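Local coordinates for protein beta subunit of photoactivated adenylyl cyclase (Beggiatoa sp. PS, PDB 5M2A) that probably senses blue light through a flavin-binding BLUF domain and, when illuminated, makes cyclic AMP in its adenylyl cyclase domain, at residues A[291-296]-A[327-332]; A[218-223]-A[303-308]. All blocks are in the same frame, centred on the assembly; numbering follows the deposited sequence.

Contact 1: residues A[291-296]-A[327-332]; sequences YALAFT and YTVNEA
The ring of Phe295 lies flat against the backbone of strand 327-329. Tyr327 O stands 3.7 Å above its plane, over the centre, with Thr328 N nearer the rim on the same face. Phe295 CG sits between its backbone N and carbonyl carbon (chi1 52°), which folds the ring across the neighbouring strand. There Phe295 CE1 comes to 3.5 Å from Tyr327 CB, and Val329 CG1 closes in on the ring edge at CZ. Phe295 and Tyr327 form an antiparallel hydrogen-bonded pair: Phe295 N donates to Tyr327 O at 2.8 Å, and Tyr327 N returns a bond of 2.7 Å to Phe295 O. With an alanine in place of Phe295 the backbone pair would probably persist, but the loss of the ring is likely to uncover the Tyr327-Thr328 peptide and open a gap beside Val329 CG1. Further along, Thr328 works with both branches. Its OG1 donates to Leu293 O at 2.7 Å, while CG2 points into the face of the Tyr291 ring, 3.6 Å from the centroid and 13° off the normal, a CH-pi contact. Past the strand, the 3-10 turn 330-332 brings Ala332 O to Ala292 N (3.1 Å) and Ala332 CB against Leu293 CB. Strand 293-296 also runs parallel to strand 247-258, so the pairing with 324-329 extends the mixed central sheet of a nucleotide cyclase catalytic domain.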
loop_
_atom_site.group_PDB
_atom_site.type_symbol
_atom_site.label_atom_id
_atom_site.label_comp_id
_atom_site.label_asym_id
_atom_site.label_seq_id
_atom_site.Cartn_x
_atom_site.Cartn_y
_atom_site.Cartn_z
ATOM N N TYR A 291 13.309 28.799 2.452
ATOM C CA TYR A 291 12.993 27.880 3.532
ATOM C C TYR A 291 12.616 26.528 2.944
ATOM O O TYR A 291 11.976 26.452 1.894
ATOM C CB TYR A 291 11.811 28.377 4.389
ATOM C CG TYR A 291 12.064 29.728 4.998
ATOM C CD1 TYR A 291 11.818 30.890 4.283
ATOM C CD2 TYR A 291 12.570 29.839 6.284
ATOM C CE1 TYR A 291 12.064 32.126 4.829
ATOM C CE2 TYR A 291 12.829 31.080 6.840
ATOM C CZ TYR A 291 12.568 32.214 6.108
ATOM O OH TYR A 291 12.811 33.447 6.646
ATOM N N ALA A 292 12.981 25.468 3.659
ATOM C CA ALA A 292 12.746 24.095 3.216
ATOM C C ALA A 292 11.431 23.513 3.725
ATOM O O ALA A 292 11.127 22.345 3.438
ATOM C CB ALA A 292 13.908 23.208 3.658
ATOM N N LEU A 293 10.664 24.287 4.489
ATOM C CA LEU A 293 9.385 23.863 5.043
ATOM C C LEU A 293 8.372 24.970 4.800
ATOM O O LEU A 293 8.648 26.132 5.096
ATOM C CB LEU A 293 9.504 23.588 6.545
ATOM C CG LEU A 293 8.213 23.412 7.338
ATOM C CD1 LEU A 293 7.495 22.160 6.860
ATOM C CD2 LEU A 293 8.521 23.332 8.825
ATOM N N ALA A 294 7.208 24.622 4.269
ATOM C CA ALA A 294 6.146 25.605 4.088
ATOM C C ALA A 294 4.823 25.018 4.543
ATOM O O ALA A 294 4.544 23.848 4.280
ATOM C CB ALA A 294 6.029 26.053 2.626
ATOM N N PHE A 295 3.992 25.830 5.199
ATOM C CA PHE A 295 2.734 25.295 5.691
ATOM C C PHE A 295 1.675 26.390 5.755
ATOM O O PHE A 295 1.953 27.586 5.575
ATOM C CB PHE A 295 2.920 24.582 7.046
ATOM C CG PHE A 295 3.622 25.408 8.085
ATOM C CD1 PHE A 295 2.946 26.415 8.759
ATOM C CD2 PHE A 295 4.954 25.155 8.403
ATOM C CE1 PHE A 295 3.588 27.181 9.724
ATOM C CE2 PHE A 295 5.603 25.927 9.365
ATOM C CZ PHE A 295 4.925 26.930 10.021
ATOM N N THR A 296 0.441 25.955 5.984
ATOM C CA THR A 296 -0.712 26.845 5.973
ATOM C C THR A 296 -0.936 27.491 7.333
ATOM O O THR A 296 -0.379 27.073 8.349
ATOM C CB THR A 296 -1.976 26.088 5.567
ATOM O OG1 THR A 296 -2.219 25.039 6.513
ATOM C CG2 THR A 296 -1.818 25.483 4.181
ATOM N N TYR A 327 3.161 30.019 5.522
ATOM C CA TYR A 327 4.011 30.278 6.668
ATOM C C TYR A 327 5.171 29.298 6.686
ATOM O O TYR A 327 5.153 28.259 6.028
ATOM C CB TYR A 327 3.240 30.150 7.987
ATOM C CG TYR A 327 2.221 31.226 8.209
ATOM C CD1 TYR A 327 0.917 31.087 7.740
ATOM C CD2 TYR A 327 2.560 32.388 8.880
ATOM C CE1 TYR A 327 -0.021 32.089 7.943
ATOM C CE2 TYR A 327 1.635 33.387 9.085
ATOM C CZ TYR A 327 0.350 33.231 8.618
ATOM O OH TYR A 327 -0.561 34.239 8.831
ATOM N N THR A 328 6.163 29.641 7.495
ATOM C CA THR A 328 7.263 28.755 7.813
ATOM C C THR A 328 7.716 29.078 9.229
ATOM O O THR A 328 7.097 29.888 9.926
ATOM C CB THR A 328 8.393 28.899 6.787
ATOM O OG1 THR A 328 9.387 27.900 7.038
ATOM C CG2 THR A 328 9.033 30.275 6.880
ATOM N N VAL A 329 8.782 28.416 9.667
ATOM C CA VAL A 329 9.437 28.761 10.921
ATOM C C VAL A 329 10.872 29.167 10.621
ATOM O O VAL A 329 11.473 28.719 9.640
ATOM C CB VAL A 329 9.383 27.611 11.959
ATOM C CG1 VAL A 329 7.915 27.319 12.362
ATOM C CG2 VAL A 329 10.047 26.340 11.425
ATOM N N ASN A 330 11.408 30.058 11.463
ATOM C CA ASN A 330 12.772 30.541 11.270
ATOM C C ASN A 330 13.767 29.385 11.198
ATOM O O ASN A 330 14.729 29.426 10.418
ATOM C CB ASN A 330 13.136 31.501 12.403
ATOM C CG ASN A 330 14.501 32.142 12.215
ATOM O OD1 ASN A 330 15.411 31.938 13.020
ATOM N ND2 ASN A 330 14.645 32.921 11.155
ATOM N N GLU A 331 13.549 28.342 12.000
ATOM C CA GLU A 331 14.455 27.196 12.020
ATOM C C GLU A 331 14.537 26.469 10.673
ATOM O O GLU A 331 15.503 25.734 10.441
ATOM C CB GLU A 331 14.023 26.201 13.109
ATOM C CG GLU A 331 14.143 26.715 14.543
ATOM C CD GLU A 331 15.585 26.941 14.977
ATOM O OE1 GLU A 331 16.464 26.145 14.591
ATOM O OE2 GLU A 331 15.842 27.921 15.708
ATOM N N ALA A 332 13.560 26.652 9.784
ATOM C CA ALA A 332 13.567 25.973 8.492
ATOM C C ALA A 332 14.357 26.729 7.427
ATOM O O ALA A 332 14.389 26.297 6.269
ATOM C CB ALA A 332 12.138 25.740 7.996
#

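Contact 2: residues A[218-223]-A[303-308]; sequences AIRTSL and CQAQWT
The indole of Trp307 receives Ile219 on one face and Arg220 at its edge. In one of the two deposited conformers of Ile219, CG2 lies 3.6 Å from the centroid of the six-membered ring and 12° off its normal, a CH-pi contact; the side chains of Ile219 and Trp307 run antiparallel alongside one another. The aliphatic part of Arg220 takes the rim, with CG close to the indole plane and 3.8 Å from Trp307 CH2. Leu223 meets the same end of the ring obliquely, its CD1 3.6 Å from Trp307 CZ3. The guanidinium does not stack: its plane is turned 48° from that of the indole, and NH2 reaches on to Ala305 CB at 3.8 Å. The beta-branch of Ile219 serves two partners, for CG2, anti to the backbone N, goes to the tryptophan while CG1 is directed at Cys303 SG, 3.9 Å away. The polar corner of the indole is held separately, by Asp216 in the first turn of the same helix: Asp216 OD1 accepts from Trp307 NE1 and Ala305 N, and OD2 from Gln304 N. Phe309 meets the indole with its plane at about 60°. Between segments 218-223 and 303-308 themselves there is no hydrogen bond, and apolar and CH-pi contacts dominate. Hydrocarbon thus packs the six-membered end of the indole, while the bond from NE1 to Asp216 restrains its rotation, and the same helix supplies both.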
loop_
_atom_site.group_PDB
_atom_site.type_symbol
_atom_site.label_atom_id
_atom_site.label_comp_id
_atom_site.label_asym_id
_atom_site.label_seq_id
_atom_site.Cartn_x
_atom_site.Cartn_y
_atom_site.Cartn_z
ATOM N N ALA A 218 4.468 17.704 13.988
ATOM C CA ALA A 218 4.611 17.795 12.535
ATOM C C ALA A 218 5.754 18.728 12.134
ATOM O O ALA A 218 6.512 18.435 11.195
ATOM C CB ALA A 218 3.292 18.270 11.928
ATOM N N ILE A 219 5.881 19.866 12.812
ATOM C CA ILE A 219 6.981 20.786 12.526
ATOM C C ILE A 219 8.311 20.152 12.923
ATOM O O ILE A 219 9.289 20.194 12.172
ATOM C CB ILE A 219 6.759 22.123 13.257
ATOM C CG1 ILE A 219 5.431 22.750 12.827
ATOM C CG2 ILE A 219 7.942 23.071 13.035
ATOM C CD1 ILE A 219 5.402 23.151 11.388
ATOM N N ARG A 220 8.358 19.567 14.124
ATOM C CA ARG A 220 9.585 18.919 14.602
ATOM C C ARG A 220 9.993 17.761 13.698
ATOM O O ARG A 220 11.187 17.561 13.426
ATOM C CB ARG A 220 9.384 18.431 16.042
ATOM C CG ARG A 220 9.212 19.553 17.018
ATOM C CD ARG A 220 8.860 19.073 18.425
ATOM N NE ARG A 220 8.808 20.231 19.314
ATOM C CZ ARG A 220 7.941 20.364 20.312
ATOM N NH1 ARG A 220 7.054 19.411 20.539
ATOM N NH2 ARG A 220 7.954 21.448 21.078
ATOM N N THR A 221 9.023 16.955 13.270
ATOM C CA THR A 221 9.295 15.929 12.274
ATOM C C THR A 221 10.019 16.517 11.072
ATOM O O THR A 221 11.064 16.012 10.642
ATOM C CB THR A 221 7.979 15.298 11.829
ATOM O OG1 THR A 221 7.445 14.507 12.896
ATOM C CG2 THR A 221 8.205 14.423 10.608
ATOM N N SER A 222 9.452 17.579 10.508
ATOM C CA SER A 222 10.012 18.188 9.305
ATOM C C SER A 222 11.430 18.688 9.547
ATOM O O SER A 222 12.325 18.493 8.714
ATOM C CB SER A 222 9.101 19.333 8.855
ATOM O OG SER A 222 7.781 18.843 8.660
ATOM N N LEU A 223 11.645 19.398 10.658
ATOM C CA LEU A 223 12.986 19.907 10.947
ATOM C C LEU A 223 13.965 18.773 11.213
ATOM O O LEU A 223 15.134 18.842 10.816
ATOM C CB LEU A 223 12.937 20.856 12.144
ATOM C CG LEU A 223 12.019 22.053 11.933
ATOM C CD1 LEU A 223 11.835 22.812 13.252
ATOM C CD2 LEU A 223 12.590 22.962 10.852
ATOM N N CYS A 303 -0.234 24.612 16.456
ATOM C CA CYS A 303 1.008 24.547 17.211
ATOM C C CYS A 303 0.870 25.306 18.518
ATOM O O CYS A 303 0.259 26.375 18.567
ATOM C CB CYS A 303 2.166 25.124 16.403
ATOM S SG CYS A 303 2.419 24.255 14.875
ATOM N N GLN A 304 1.450 24.744 19.576
ATOM C CA GLN A 304 1.487 25.394 20.874
ATOM C C GLN A 304 2.873 25.877 21.264
ATOM O O GLN A 304 2.983 26.708 22.172
ATOM C CB GLN A 304 0.957 24.442 21.954
ATOM C CG GLN A 304 -0.456 23.955 21.678
ATOM C CD GLN A 304 -0.702 22.553 22.190
ATOM O OE1 GLN A 304 -0.360 21.571 21.532
ATOM N NE2 GLN A 304 -1.297 22.453 23.373
ATOM N N ALA A 305 3.924 25.404 20.594
ATOM C CA ALA A 305 5.276 25.781 20.969
ATOM C C ALA A 305 5.589 27.191 20.480
ATOM O O ALA A 305 4.901 27.748 19.618
ATOM C CB ALA A 305 6.294 24.784 20.408
ATOM N N GLN A 306 6.653 27.764 21.040
ATOM C CA GLN A 306 7.045 29.142 20.737
ATOM C C GLN A 306 7.906 29.197 19.474
ATOM O O GLN A 306 9.054 29.639 19.479
ATOM C CB GLN A 306 7.773 29.757 21.929
ATOM C CG GLN A 306 6.939 29.850 23.195
ATOM C CD GLN A 306 5.821 30.870 23.091
ATOM O OE1 GLN A 306 6.025 31.991 22.619
ATOM N NE2 GLN A 306 4.628 30.485 23.532
ATOM N N TRP A 307 7.329 28.734 18.371
ATOM C CA TRP A 307 8.005 28.882 17.092
ATOM C C TRP A 307 8.070 30.356 16.708
ATOM O O TRP A 307 7.200 31.151 17.070
ATOM C CB TRP A 307 7.276 28.108 15.993
ATOM C CG TRP A 307 7.103 26.659 16.297
ATOM C CD1 TRP A 307 5.956 26.035 16.686
ATOM C CD2 TRP A 307 8.113 25.649 16.239
ATOM N NE1 TRP A 307 6.189 24.694 16.864
ATOM C CE2 TRP A 307 7.507 24.430 16.600
ATOM C CE3 TRP A 307 9.472 25.656 15.908
ATOM C CZ2 TRP A 307 8.212 23.230 16.654
ATOM C CZ3 TRP A 307 10.176 24.466 15.959
ATOM C CH2 TRP A 307 9.546 23.266 16.322
ATOM N N THR A 308 9.113 30.718 15.965
ATOM C CA THR A 308 9.172 32.026 15.313
ATOM C C THR A 308 8.550 31.859 13.932
ATOM O O THR A 308 9.214 31.486 12.965
ATOM C CB THR A 308 10.605 32.535 15.231
ATOM O OG1 THR A 308 11.134 32.679 16.554
ATOM C CG2 THR A 308 10.650 33.881 14.519
#

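Contact 1 is buried and contact 2 lies at the surface, yet their centres are only about 9 Å apart and both belong to the cyclase catalytic domain. Helix 215-235 lies against strand 293-296, where Ile219 packs on Leu293 and Phe295, and Ser222 on Leu293; Trp307 in turn touches Val329. Asn330 N probably donates to Thr308 O (3.0 Å), tying loop 303-308 to the strand end. Chemistry follows position. Contact 1, inside the sheet, is held by backbone and threonine hydrogen bonds, with Phe295 laid over the backbone and Tyr291 over a threonine methyl; contact 2, between helix and loop, rests on hydrocarbon, sulfur and indole, with an arginine at its outer margin.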